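Side-chain contacts in B-agarase (Saccharophagus degradans, PDB 4BQ2), which hydrolyses agarose as a family 50 exo-beta-agarase, probably releasing short products from chain ends within a barrel-shaped catalytic domain: residues A[269-274]-A[643-648]; A[527-532]-A[547-552]; A[683-688]-A[739-744]. All coordinates share one frame; numbering follows the deposited sequence.

Contact 1 (A[269-274]-A[643-648]); sequences GKWMLV and ELDKPS
Trp271 lies with one face of its indole flat over Pro647, and this overlap is the tight part of the contact. Pro647 CD stands 3.5 Å from the centroid of the six-membered ring, almost on the ring normal, which defines a CH-pi contact over the face. The remaining proline carbons spread the overlap: Pro647 CB comes within 3.7 Å of Trp271 CE3. Lys646 C lies above the same face, nearer the rim. Pro647 is buried, and both rings also touch Val694 of strand 693-699.

The indole's N-H side is less closely packed, and Asp645 there is partly exposed, but polar bonds hold it. Trp271 NE1 donates to Asp645 OD1 at 3.0 Å with an N-H...O angle of 159°. The acceptor is near the indole plane, yet the N-H meets OD1 from above the carboxylate plane, 51° out of it, with the indole and carboxylate planes 62° apart. Asp645 brings this oxygen across with CG anti to its backbone N, while OD2 forms a salt bridge to Lys266 of the adjoining strand, so the carboxylate is held at both oxygens. Lys646 starts away from the tryptophan, and its NZ bonds to the Ala621 carbonyl.

Asp645, with positive phi, ends helix 641-644, and Pro647 directly precedes strand 648-652. This is a helix-to-strand turn at the N-terminal end of a barrel strand, covered by the hairpin of strands 263-267 and 270-274, consistent with an (alpha/beta)-barrel.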
ATOM      1  N   GLY A 269      28.209  13.857  -4.271  1.00 29.48           N
ATOM      2  CA  GLY A 269      27.444  14.047  -3.056  1.00 30.10           C
ATOM      3  C   GLY A 269      26.024  13.491  -3.096  1.00 29.61           C
ATOM      4  O   GLY A 269      25.297  13.614  -2.109  1.00 29.21           O
ATOM      5  N   LYS A 270      25.638  12.876  -4.214  1.00 25.56           N
ATOM      6  CA  LYS A 270      24.295  12.273  -4.343  1.00 23.15           C
ATOM      7  C   LYS A 270      24.381  10.816  -4.757  1.00 21.44           C
ATOM      8  O   LYS A 270      25.020  10.477  -5.767  1.00 22.75           O
ATOM      9  CB  LYS A 270      23.484  13.016  -5.393  1.00 24.32           C
ATOM     10  CG  LYS A 270      23.278  14.480  -5.055  1.00 27.07           C
ATOM     11  CD  LYS A 270      22.483  15.185  -6.120  1.00 27.48           C
ATOM     12  CE  LYS A 270      22.295  16.649  -5.750  1.00 31.33           C
ATOM     13  NZ  LYS A 270      21.591  17.335  -6.865  1.00 31.85           N
ATOM     14  N   TRP A 271      23.704   9.958  -4.008  1.00 18.94           N
ATOM     15  CA  TRP A 271      23.669   8.560  -4.366  1.00 17.99           C
ATOM     16  C   TRP A 271      22.939   8.330  -5.678  1.00 17.44           C
ATOM     17  O   TRP A 271      21.877   8.913  -5.913  1.00 16.37           O
ATOM     18  CB  TRP A 271      22.991   7.753  -3.266  1.00 17.59           C
ATOM     19  CG  TRP A 271      23.939   7.422  -2.141  1.00 18.08           C
ATOM     20  CD1 TRP A 271      23.963   7.975  -0.882  1.00 18.04           C
ATOM     21  CD2 TRP A 271      24.996   6.462  -2.182  1.00 18.11           C
ATOM     22  NE1 TRP A 271      24.983   7.409  -0.139  1.00 18.68           N
ATOM     23  CE2 TRP A 271      25.629   6.478  -0.915  1.00 17.73           C
ATOM     24  CE3 TRP A 271      25.475   5.578  -3.180  1.00 17.12           C
ATOM     25  CZ2 TRP A 271      26.691   5.620  -0.596  1.00 19.03           C
ATOM     26  CZ3 TRP A 271      26.550   4.759  -2.873  1.00 18.97           C
ATOM     27  CH2 TRP A 271      27.139   4.769  -1.584  1.00 19.23           C
ATOM     28  N   MET A 272      23.537   7.476  -6.515  1.00 16.59           N
ATOM     29  CA  MET A 272      23.000   7.123  -7.817  1.00 17.13           C
ATOM     30  C   MET A 272      23.167   5.638  -8.088  1.00 16.32           C
ATOM     31  O   MET A 272      23.960   4.929  -7.438  1.00 15.64           O
ATOM     32  CB  MET A 272      23.704   7.925  -8.943  1.00 17.34           C
ATOM     33  CG  MET A 272      23.380   9.425  -8.968  1.00 16.48           C
ATOM     34  SD  MET A 272      21.634   9.744  -9.302  1.00 18.65           S
ATOM     35  CE  MET A 272      21.579   9.727 -11.091  1.00 18.69           C
ATOM     36  N   LEU A 273      22.399   5.162  -9.053  1.00 16.14           N
ATOM     37  CA  LEU A 273      22.758   3.906  -9.691  1.00 15.92           C
ATOM     38  C   LEU A 273      23.699   4.201 -10.841  1.00 15.70           C
ATOM     39  O   LEU A 273      23.780   5.336 -11.319  1.00 16.14           O
ATOM     40  CB  LEU A 273      21.519   3.120 -10.137  1.00 15.10           C
ATOM     41  CG  LEU A 273      20.641   2.572  -8.962  1.00 16.75           C
ATOM     42  CD1 LEU A 273      19.168   2.368  -9.348  1.00 16.46           C
ATOM     43  CD2 LEU A 273      21.206   1.294  -8.378  1.00 18.26           C
ATOM     44  N   VAL A 274      24.379   3.167 -11.321  1.00 14.86           N
ATOM     45  CA  VAL A 274      25.178   3.288 -12.530  1.00 15.11           C
ATOM     46  C   VAL A 274      24.785   2.089 -13.370  1.00 15.33           C
ATOM     47  O   VAL A 274      24.745   0.969 -12.862  1.00 16.63           O
ATOM     48  CB  VAL A 274      26.684   3.232 -12.192  1.00 15.09           C
ATOM     49  CG1 VAL A 274      27.541   3.150 -13.453  1.00 14.92           C
ATOM     50  CG2 VAL A 274      27.080   4.418 -11.330  1.00 14.73           C
ATOM     51  N   GLU A 643      22.916   9.511   8.531  1.00 25.08           N
ATOM     52  CA  GLU A 643      23.832   8.709   9.331  1.00 27.23           C
ATOM     53  C   GLU A 643      24.094   7.336   8.691  1.00 27.16           C
ATOM     54  O   GLU A 643      25.206   6.808   8.805  1.00 25.64           O
ATOM     55  CB  GLU A 643      23.327   8.538  10.777  1.00 32.05           C
ATOM     56  CG  GLU A 643      24.260   7.699  11.664  1.00 36.66           C
ATOM     57  CD  GLU A 643      23.519   6.616  12.458  1.00 45.11           C
ATOM     58  OE1 GLU A 643      22.982   5.635  11.847  1.00 43.90           O
ATOM     59  OE2 GLU A 643      23.468   6.740  13.716  1.00 47.78           O
ATOM     60  N   LEU A 644      23.090   6.749   8.030  1.00 22.98           N
ATOM     61  CA  LEU A 644      23.299   5.460   7.369  1.00 21.14           C
ATOM     62  C   LEU A 644      24.174   5.627   6.142  1.00 19.98           C
ATOM     63  O   LEU A 644      24.997   4.772   5.861  1.00 21.00           O
ATOM     64  CB  LEU A 644      21.958   4.857   6.916  1.00 21.87           C
ATOM     65  CG  LEU A 644      20.924   4.560   7.979  1.00 21.86           C
ATOM     66  CD1 LEU A 644      19.648   4.057   7.318  1.00 21.38           C
ATOM     67  CD2 LEU A 644      21.471   3.509   8.923  1.00 23.92           C
ATOM     68  N   ASP A 645      23.978   6.733   5.423  1.00 19.79           N
ATOM     69  CA  ASP A 645      24.686   7.014   4.175  1.00 20.43           C
ATOM     70  C   ASP A 645      24.567   5.825   3.207  1.00 19.31           C
ATOM     71  O   ASP A 645      25.579   5.399   2.636  1.00 17.91           O
ATOM     72  CB  ASP A 645      26.175   7.331   4.434  1.00 21.36           C
ATOM     73  CG  ASP A 645      26.844   8.018   3.242  1.00 23.45           C
ATOM     74  OD1 ASP A 645      26.115   8.573   2.375  1.00 22.73           O
ATOM     75  OD2 ASP A 645      28.106   7.999   3.177  1.00 22.14           O
ATOM     76  N   LYS A 646      23.345   5.308   3.020  1.00 17.24           N
ATOM     77  CA  LYS A 646      23.109   4.197   2.087  1.00 17.10           C
ATOM     78  C   LYS A 646      22.234   4.668   0.950  1.00 16.32           C
ATOM     79  O   LYS A 646      21.239   5.379   1.173  1.00 17.01           O
ATOM     80  CB  LYS A 646      22.362   2.986   2.725  1.00 17.73           C
ATOM     81  CG  LYS A 646      23.112   2.137   3.728  1.00 19.51           C
ATOM     82  CD  LYS A 646      24.196   1.236   3.111  1.00 19.11           C
ATOM     83  CE  LYS A 646      23.617   0.102   2.261  1.00 18.72           C
ATOM     84  NZ  LYS A 646      24.677  -0.884   1.905  1.00 17.93           N
ATOM     85  N   PRO A 647      22.534   4.196  -0.256  1.00 16.65           N
ATOM     86  CA  PRO A 647      21.611   4.424  -1.348  1.00 15.46           C
ATOM     87  C   PRO A 647      20.293   3.737  -0.992  1.00 15.91           C
ATOM     88  O   PRO A 647      20.281   2.673  -0.347  1.00 16.16           O
ATOM     89  CB  PRO A 647      22.295   3.762  -2.538  1.00 15.83           C
ATOM     90  CG  PRO A 647      23.222   2.747  -1.938  1.00 15.23           C
ATOM     91  CD  PRO A 647      23.683   3.357  -0.652  1.00 15.13           C
ATOM     92  N   SER A 648      19.197   4.369  -1.392  1.00 16.33           N
ATOM     93  CA  SER A 648      17.870   3.961  -0.919  1.00 14.83           C
ATOM     94  C   SER A 648      16.905   3.959  -2.104  1.00 14.21           C
ATOM     95  O   SER A 648      17.152   4.581  -3.121  1.00 14.28           O
ATOM     96  CB  SER A 648      17.399   4.940   0.165  1.00 15.08           C
ATOM     97  OG  SER A 648      18.347   4.971   1.253  1.00 15.17           O
TER

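Contact 2 (A[527-532]-A[547-552]); sequences LLKAKY and SSWAEF
A helix-to-helix contact, with Lys529 laid over Trp549 and Leu528 against Phe552, joins the last turns of helix 519-532 to the short helix 549-552 in an outlying helical region. The central point of contact is Lys529 CG, which sits 3.4 Å from the centroid of the Trp549 six-membered ring and 3° off its normal, a CH-pi contact over the face. Extended beyond CG, the lysine chain runs along the indole in the opposite direction to the tryptophan side chain, bringing Lys529 CE to 3.5 Å from Trp549 CE3. Its ammonium passes on to a salt bridge with Asp553, and Trp549 NE1 donates to the Lys533 carbonyl, so both residues have polar ties that fix the overlap.

Deeper in, Leu528 CD1 meets Phe552 CZ at 3.5 Å, the two side chains crossing at about a right angle. Phe552 CG is anti to the backbone N (chi1 171°), which turns a face of the phenyl ring to the Trp549 edge, Trp549 CZ3 lying above it toward the rim; Leu511 touches both Leu528 and Phe552.

At the start of the second helix, Ser548 OG accepts from Glu551 N at 2.9 Å. This is a serine N-cap on a short helix that presents two aromatics to its neighbour, within the helical excursion between strand 483-488 and helix 565-593.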
ATOM      1  N   LEU A 527      22.197 -14.679  23.873  1.00 26.47           N
ATOM      2  CA  LEU A 527      22.633 -13.301  23.961  1.00 26.51           C
ATOM      3  C   LEU A 527      22.457 -12.744  25.357  1.00 25.52           C
ATOM      4  O   LEU A 527      23.292 -11.978  25.820  1.00 25.66           O
ATOM      5  CB  LEU A 527      21.890 -12.419  22.953  1.00 27.84           C
ATOM      6  CG  LEU A 527      22.280 -12.633  21.479  1.00 27.52           C
ATOM      7  CD1 LEU A 527      21.223 -11.993  20.589  1.00 26.18           C
ATOM      8  CD2 LEU A 527      23.674 -12.089  21.155  1.00 27.74           C
ATOM      9  N   LEU A 528      21.353 -13.094  26.003  1.00 25.85           N
ATOM     10  CA  LEU A 528      21.062 -12.578  27.354  1.00 26.81           C
ATOM     11  C   LEU A 528      21.933 -13.263  28.413  1.00 27.79           C
ATOM     12  O   LEU A 528      22.341 -12.633  29.405  1.00 27.75           O
ATOM     13  CB  LEU A 528      19.586 -12.740  27.694  1.00 26.17           C
ATOM     14  CG  LEU A 528      18.605 -11.825  26.957  1.00 25.24           C
ATOM     15  CD1 LEU A 528      17.235 -12.452  27.070  1.00 26.46           C
ATOM     16  CD2 LEU A 528      18.597 -10.423  27.548  1.00 25.29           C
ATOM     17  N   LYS A 529      22.226 -14.544  28.194  1.00 27.33           N
ATOM     18  CA  LYS A 529      23.226 -15.215  29.026  1.00 28.45           C
ATOM     19  C   LYS A 529      24.604 -14.584  28.924  1.00 29.11           C
ATOM     20  O   LYS A 529      25.284 -14.436  29.941  1.00 26.62           O
ATOM     21  CB  LYS A 529      23.281 -16.710  28.750  1.00 28.84           C
ATOM     22  CG  LYS A 529      22.105 -17.433  29.391  1.00 30.15           C
ATOM     23  CD  LYS A 529      21.925 -18.799  28.787  1.00 29.82           C
ATOM     24  CE  LYS A 529      20.587 -19.367  29.216  1.00 30.60           C
ATOM     25  NZ  LYS A 529      20.373 -20.705  28.613  1.00 30.41           N
ATOM     26  N   ALA A 530      25.012 -14.208  27.711  1.00 27.45           N
ATOM     27  CA  ALA A 530      26.309 -13.585  27.542  1.00 27.61           C
ATOM     28  C   ALA A 530      26.303 -12.195  28.181  1.00 28.13           C
ATOM     29  O   ALA A 530      27.312 -11.789  28.741  1.00 28.05           O
ATOM     30  CB  ALA A 530      26.724 -13.515  26.075  1.00 26.09           C
ATOM     31  N   LYS A 531      25.167 -11.493  28.125  1.00 27.72           N
ATOM     32  CA  LYS A 531      25.082 -10.129  28.666  1.00 28.80           C
ATOM     33  C   LYS A 531      25.139 -10.136  30.203  1.00 29.18           C
ATOM     34  O   LYS A 531      25.942  -9.423  30.788  1.00 29.79           O
ATOM     35  CB  LYS A 531      23.805  -9.417  28.174  1.00 29.23           C
ATOM     36  CG  LYS A 531      23.585  -8.031  28.759  1.00 32.64           C
ATOM     37  CD  LYS A 531      22.564  -7.214  27.983  1.00 31.54           C
ATOM     38  CE  LYS A 531      22.330  -5.856  28.641  1.00 32.80           C
ATOM     39  NZ  LYS A 531      21.204  -5.065  28.046  1.00 30.97           N
ATOM     40  N   TYR A 532      24.300 -10.957  30.829  1.00 29.55           N
ATOM     41  CA  TYR A 532      24.014 -10.883  32.282  1.00 31.35           C
ATOM     42  C   TYR A 532      24.800 -11.897  33.101  1.00 32.62           C
ATOM     43  O   TYR A 532      25.019 -11.685  34.293  1.00 30.45           O
ATOM     44  CB  TYR A 532      22.519 -11.082  32.561  1.00 30.71           C
ATOM     45  CG  TYR A 532      21.684  -9.881  32.188  1.00 29.33           C
ATOM     46  CD1 TYR A 532      21.739  -8.701  32.944  1.00 29.75           C
ATOM     47  CD2 TYR A 532      20.851  -9.913  31.068  1.00 30.42           C
ATOM     48  CE1 TYR A 532      20.999  -7.578  32.591  1.00 28.18           C
ATOM     49  CE2 TYR A 532      20.100  -8.807  30.709  1.00 28.51           C
ATOM     50  CZ  TYR A 532      20.170  -7.643  31.478  1.00 28.84           C
ATOM     51  OH  TYR A 532      19.440  -6.551  31.118  1.00 25.70           O
ATOM     52  N   SER A 547      13.988 -18.550  39.200  1.00 28.29           N
ATOM     53  CA  SER A 547      14.805 -19.390  40.071  1.00 28.74           C
ATOM     54  C   SER A 547      16.069 -19.847  39.330  1.00 29.61           C
ATOM     55  O   SER A 547      17.065 -20.250  39.970  1.00 25.55           O
ATOM     56  CB  SER A 547      13.991 -20.584  40.533  1.00 30.72           C
ATOM     57  OG  SER A 547      13.654 -21.366  39.408  1.00 36.44           O
ATOM     58  N   SER A 548      16.034 -19.771  37.987  1.00 25.86           N
ATOM     59  CA  SER A 548      17.155 -20.266  37.154  1.00 28.04           C
ATOM     60  C   SER A 548      17.086 -19.827  35.693  1.00 28.71           C
ATOM     61  O   SER A 548      16.041 -19.351  35.213  1.00 28.17           O
ATOM     62  CB  SER A 548      17.237 -21.810  37.204  1.00 26.17           C
ATOM     63  OG  SER A 548      16.157 -22.427  36.523  1.00 24.72           O
ATOM     64  N   TRP A 549      18.207 -19.993  34.991  1.00 29.79           N
ATOM     65  CA  TRP A 549      18.206 -19.945  33.519  1.00 31.53           C
ATOM     66  C   TRP A 549      17.257 -20.968  32.908  1.00 32.71           C
ATOM     67  O   TRP A 549      16.693 -20.730  31.844  1.00 33.48           O
ATOM     68  CB  TRP A 549      19.605 -20.142  32.948  1.00 27.72           C
ATOM     69  CG  TRP A 549      20.418 -18.922  33.070  1.00 28.60           C
ATOM     70  CD1 TRP A 549      21.537 -18.771  33.814  1.00 27.51           C
ATOM     71  CD2 TRP A 549      20.171 -17.658  32.443  1.00 28.51           C
ATOM     72  NE1 TRP A 549      22.015 -17.489  33.704  1.00 29.73           N
ATOM     73  CE2 TRP A 549      21.197 -16.780  32.863  1.00 29.19           C
ATOM     74  CE3 TRP A 549      19.175 -17.174  31.580  1.00 28.74           C
ATOM     75  CZ2 TRP A 549      21.272 -15.445  32.437  1.00 29.70           C
ATOM     76  CZ3 TRP A 549      19.257 -15.855  31.147  1.00 28.50           C
ATOM     77  CH2 TRP A 549      20.297 -14.997  31.593  1.00 30.99           C
ATOM     78  N   ALA A 550      17.091 -22.109  33.582  1.00 34.68           N
ATOM     79  CA  ALA A 550      16.189 -23.143  33.108  1.00 33.39           C
ATOM     80  C   ALA A 550      14.725 -22.703  33.195  1.00 35.48           C
ATOM     81  O   ALA A 550      13.940 -22.976  32.274  1.00 34.50           O
ATOM     82  CB  ALA A 550      16.428 -24.449  33.847  1.00 36.57           C
ATOM     83  N   GLU A 551      14.358 -22.001  34.273  1.00 31.79           N
ATOM     84  CA  GLU A 551      13.019 -21.395  34.355  1.00 31.91           C
ATOM     85  C   GLU A 551      12.860 -20.257  33.339  1.00 29.70           C
ATOM     86  O   GLU A 551      11.808 -20.092  32.714  1.00 27.40           O
ATOM     87  CB  GLU A 551      12.699 -20.878  35.763  1.00 29.87           C
ATOM     88  CG  GLU A 551      11.226 -20.518  35.941  1.00 33.78           C
ATOM     89  CD  GLU A 551      10.828 -20.189  37.387  1.00 37.04           C
ATOM     90  OE1 GLU A 551      11.663 -19.680  38.177  1.00 37.39           O
ATOM     91  OE2 GLU A 551       9.656 -20.444  37.727  1.00 39.31           O
ATOM     92  N   PHE A 552      13.908 -19.454  33.185  1.00 31.73           N
ATOM     93  CA  PHE A 552      13.893 -18.410  32.171  1.00 29.51           C
ATOM     94  C   PHE A 552      13.593 -19.030  30.792  1.00 29.23           C
ATOM     95  O   PHE A 552      12.781 -18.492  30.013  1.00 28.47           O
ATOM     96  CB  PHE A 552      15.237 -17.688  32.126  1.00 30.34           C
ATOM     97  CG  PHE A 552      15.353 -16.746  30.972  1.00 30.35           C
ATOM     98  CD1 PHE A 552      14.825 -15.466  31.059  1.00 29.79           C
ATOM     99  CD2 PHE A 552      15.932 -17.165  29.780  1.00 31.87           C
ATOM    100  CE1 PHE A 552      14.913 -14.594  29.991  1.00 31.62           C
ATOM    101  CE2 PHE A 552      16.015 -16.296  28.697  1.00 32.78           C
ATOM    102  CZ  PHE A 552      15.511 -15.009  28.810  1.00 31.65           C
TER

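Contact 3 (A[683-688]-A[739-744]); sequences YMQSVI and NAKIYT
Ile688 and Ile742 mark the closest backbone approach, their CA atoms 6.7 Å apart, where the last residue of helix 673-688 meets the first turn of helix 742-746. The side chains divide into an apolar pair and a polar pair.

In the apolar pair, Ile688 CD1 meets Ile742 CG2 at 4.0 Å, and the two side chains cross at about a right angle. Both residues are buried. Ile688 points toward Ile742 and carries CD1 forward on an extended branch (chi2 164°). Ile742 offers its CG2 methyl instead, because CG1 lies between the backbone N and carbonyl carbon (chi1 51°) and leads off in another direction. Val738 of helix 729-739 packs on Ile688 as well as on Met684, and Phe282 of strand 280-287 touches Ile742, so the pair is part of a larger apolar layer.

The polar pair lies nearer the surface. Lys741 NZ reaches Gln685 OE1 at 3.3 Å, a weak hydrogen bond, and Lys741 CE is equally near that oxygen. The amide is turned chiefly by its other end: Gln685 NE2 donates to Asp689 OD1 and to Glu745 OE1, which leaves OE1 directed at the lysine. Lys741 is itself the N-cap of helix 742-746, and its carbonyl O accepts a weak bond from Thr744 OG1 at 3.2 Å.

Helix 673-688 connects strands 648-652 and 693-699, which run parallel and adjacent. The contact thus joins the C-terminal end of a beta-alpha-beta crossover helix to the start of the last helix of the chain, consistent with the outer helical layer of an (alpha/beta)-barrel.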
ATOM      1  N   TYR A 683       5.553  14.590  -5.164  1.00 16.31           N
ATOM      2  CA  TYR A 683       6.203  13.460  -4.563  1.00 16.21           C
ATOM      3  C   TYR A 683       7.566  13.181  -5.199  1.00 15.39           C
ATOM      4  O   TYR A 683       8.570  13.035  -4.495  1.00 15.11           O
ATOM      5  CB  TYR A 683       5.336  12.191  -4.675  1.00 14.09           C
ATOM      6  CG  TYR A 683       5.835  11.052  -3.832  1.00 14.31           C
ATOM      7  CD1 TYR A 683       6.920  10.233  -4.257  1.00 14.07           C
ATOM      8  CD2 TYR A 683       5.226  10.753  -2.626  1.00 13.59           C
ATOM      9  CE1 TYR A 683       7.379   9.177  -3.459  1.00 13.77           C
ATOM     10  CE2 TYR A 683       5.663   9.699  -1.853  1.00 13.92           C
ATOM     11  CZ  TYR A 683       6.760   8.922  -2.268  1.00 14.36           C
ATOM     12  OH  TYR A 683       7.186   7.844  -1.490  1.00 15.39           O
ATOM     13  N   MET A 684       7.586  13.018  -6.521  1.00 16.96           N
ATOM     14  CA  MET A 684       8.845  12.752  -7.216  1.00 16.96           C
ATOM     15  C   MET A 684       9.901  13.857  -7.043  1.00 18.39           C
ATOM     16  O   MET A 684      11.103  13.555  -6.954  1.00 18.13           O
ATOM     17  CB  MET A 684       8.590  12.460  -8.695  1.00 17.38           C
ATOM     18  CG  MET A 684       7.959  11.083  -8.943  1.00 17.44           C
ATOM     19  SD  MET A 684       8.846   9.669  -8.242  1.00 18.37           S
ATOM     20  CE  MET A 684      10.407   9.794  -9.132  1.00 18.03           C
ATOM     21  N   GLN A 685       9.477  15.120  -6.974  1.00 18.25           N
ATOM     22  CA  GLN A 685      10.425  16.212  -6.683  1.00 19.40           C
ATOM     23  C   GLN A 685      11.112  15.977  -5.366  1.00 18.08           C
ATOM     24  O   GLN A 685      12.316  16.235  -5.226  1.00 17.48           O
ATOM     25  CB  GLN A 685       9.768  17.607  -6.640  1.00 20.06           C
ATOM     26  CG  GLN A 685      10.786  18.770  -6.645  1.00 22.75           C
ATOM     27  CD  GLN A 685      11.631  18.767  -7.910  1.00 23.38           C
ATOM     28  OE1 GLN A 685      11.102  18.608  -8.996  1.00 26.69           O
ATOM     29  NE2 GLN A 685      12.941  18.870  -7.772  1.00 23.93           N
ATOM     30  N   SER A 686      10.335  15.517  -4.386  1.00 18.40           N
ATOM     31  CA  SER A 686      10.848  15.222  -3.064  1.00 20.07           C
ATOM     32  C   SER A 686      11.906  14.095  -3.105  1.00 19.26           C
ATOM     33  O   SER A 686      12.931  14.142  -2.383  1.00 17.71           O
ATOM     34  CB  SER A 686       9.666  14.813  -2.162  1.00 22.75           C
ATOM     35  OG  SER A 686      10.046  14.811  -0.817  1.00 26.87           O
ATOM     36  N   VAL A 687      11.637  13.056  -3.898  1.00 17.24           N
ATOM     37  CA  VAL A 687      12.621  11.985  -4.080  1.00 16.81           C
ATOM     38  C   VAL A 687      13.880  12.499  -4.774  1.00 17.56           C
ATOM     39  O   VAL A 687      15.006  12.230  -4.323  1.00 16.88           O
ATOM     40  CB  VAL A 687      12.038  10.782  -4.847  1.00 17.10           C
ATOM     41  CG1 VAL A 687      13.063   9.653  -4.897  1.00 16.41           C
ATOM     42  CG2 VAL A 687      10.754  10.299  -4.155  1.00 16.81           C
ATOM     43  N   ILE A 688      13.678  13.193  -5.891  1.00 16.65           N
ATOM     44  CA  ILE A 688      14.761  13.759  -6.673  1.00 18.46           C
ATOM     45  C   ILE A 688      15.666  14.642  -5.790  1.00 19.08           C
ATOM     46  O   ILE A 688      16.894  14.529  -5.854  1.00 17.64           O
ATOM     47  CB  ILE A 688      14.199  14.523  -7.881  1.00 18.08           C
ATOM     48  CG1 ILE A 688      13.612  13.533  -8.898  1.00 19.03           C
ATOM     49  CG2 ILE A 688      15.262  15.362  -8.559  1.00 18.46           C
ATOM     50  CD1 ILE A 688      12.712  14.189  -9.920  1.00 19.81           C
ATOM     51  N   ASN A 739      10.196  12.506 -15.611  1.00 16.86           N
ATOM     52  CA  ASN A 739      11.204  11.676 -16.256  1.00 19.10           C
ATOM     53  C   ASN A 739      12.116  12.463 -17.209  1.00 21.20           C
ATOM     54  O   ASN A 739      13.277  12.089 -17.427  1.00 20.71           O
ATOM     55  CB  ASN A 739      10.537  10.509 -16.996  1.00 17.72           C
ATOM     56  CG  ASN A 739      10.023   9.431 -16.051  1.00 17.24           C
ATOM     57  OD1 ASN A 739      10.493   9.313 -14.913  1.00 16.70           O
ATOM     58  ND2 ASN A 739       9.038   8.646 -16.518  1.00 17.27           N
ATOM     59  N   ALA A 740      11.604  13.546 -17.780  1.00 22.94           N
ATOM     60  CA  ALA A 740      12.437  14.362 -18.670  1.00 25.06           C
ATOM     61  C   ALA A 740      13.508  15.142 -17.896  1.00 27.54           C
ATOM     62  O   ALA A 740      14.471  15.625 -18.500  1.00 29.22           O
ATOM     63  CB  ALA A 740      11.593  15.271 -19.574  1.00 26.48           C
ATOM     64  N   LYS A 741      13.375  15.215 -16.567  1.00 25.99           N
ATOM     65  CA  LYS A 741      14.285  16.003 -15.751  1.00 27.58           C
ATOM     66  C   LYS A 741      15.007  15.267 -14.610  1.00 27.07           C
ATOM     67  O   LYS A 741      15.803  15.885 -13.898  1.00 29.29           O
ATOM     68  CB  LYS A 741      13.539  17.229 -15.204  1.00 29.47           C
ATOM     69  CG  LYS A 741      12.697  16.964 -13.962  1.00 31.41           C
ATOM     70  CD  LYS A 741      11.787  18.171 -13.746  1.00 33.33           C
ATOM     71  CE  LYS A 741      11.477  18.364 -12.281  1.00 35.66           C
ATOM     72  NZ  LYS A 741      10.452  19.429 -12.085  1.00 39.58           N
ATOM     73  N   ILE A 742      14.748  13.966 -14.418  1.00 22.32           N
ATOM     74  CA  ILE A 742      15.395  13.242 -13.339  1.00 22.67           C
ATOM     75  C   ILE A 742      16.937  13.402 -13.387  1.00 23.42           C
ATOM     76  O   ILE A 742      17.566  13.537 -12.354  1.00 24.23           O
ATOM     77  CB  ILE A 742      15.027  11.716 -13.270  1.00 21.15           C
ATOM     78  CG1 ILE A 742      15.214  11.012 -14.622  1.00 19.29           C
ATOM     79  CG2 ILE A 742      13.622  11.507 -12.690  1.00 20.12           C
ATOM     80  CD1 ILE A 742      14.883   9.518 -14.613  1.00 20.80           C
ATOM     81  N   TYR A 743      17.528  13.410 -14.573  1.00 22.41           N
ATOM     82  CA  TYR A 743      19.007  13.392 -14.630  1.00 22.05           C
ATOM     83  C   TYR A 743      19.636  14.786 -14.520  1.00 23.53           C
ATOM     84  O   TYR A 743      20.628  14.968 -13.780  1.00 23.11           O
ATOM     85  CB  TYR A 743      19.491  12.679 -15.892  1.00 20.20           C
ATOM     86  CG  TYR A 743      19.270  11.166 -15.857  1.00 19.62           C
ATOM     87  CD1 TYR A 743      19.925  10.373 -14.915  1.00 18.21           C
ATOM     88  CD2 TYR A 743      18.425  10.540 -16.783  1.00 18.03           C
ATOM     89  CE1 TYR A 743      19.748   8.985 -14.880  1.00 17.07           C
ATOM     90  CE2 TYR A 743      18.241   9.165 -16.759  1.00 18.81           C
ATOM     91  CZ  TYR A 743      18.894   8.395 -15.798  1.00 17.70           C
ATOM     92  OH  TYR A 743      18.706   7.055 -15.799  1.00 16.35           O
ATOM     93  N   THR A 744      19.074  15.742 -15.257  1.00 21.77           N
ATOM     94  CA  THR A 744      19.491  17.145 -15.157  1.00 25.32           C
ATOM     95  C   THR A 744      19.355  17.660 -13.729  1.00 26.13           C
ATOM     96  O   THR A 744      20.280  18.291 -13.216  1.00 25.60           O
ATOM     97  CB  THR A 744      18.741  18.046 -16.147  1.00 25.97           C
ATOM     98  OG1 THR A 744      17.338  17.833 -15.991  1.00 29.49           O
ATOM     99  CG2 THR A 744      19.111  17.681 -17.559  1.00 26.24           C
TER

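In the fold
Contacts 1 and 3 are neighbours, their centres 15 Å apart, and they touch where Met272 CE packs on Tyr743 CD1 at 4.2 Å. Arg746 ties them further, bonding to the backbone oxygens of both Trp271 and Ile688. Contact 2 lies far off: its centre is 41 Å from that of contact 1 and 52 Å from that of contact 3, although in sequence it is nested inside the loop that contact 1 closes. Contact 1 sits at the N-terminal end of strand 648-652, whereas barrel enzymes of this kind use the C-terminal strand ends for catalysis. The calcium ion is bound by other residues, among them Asp7 and Asp185.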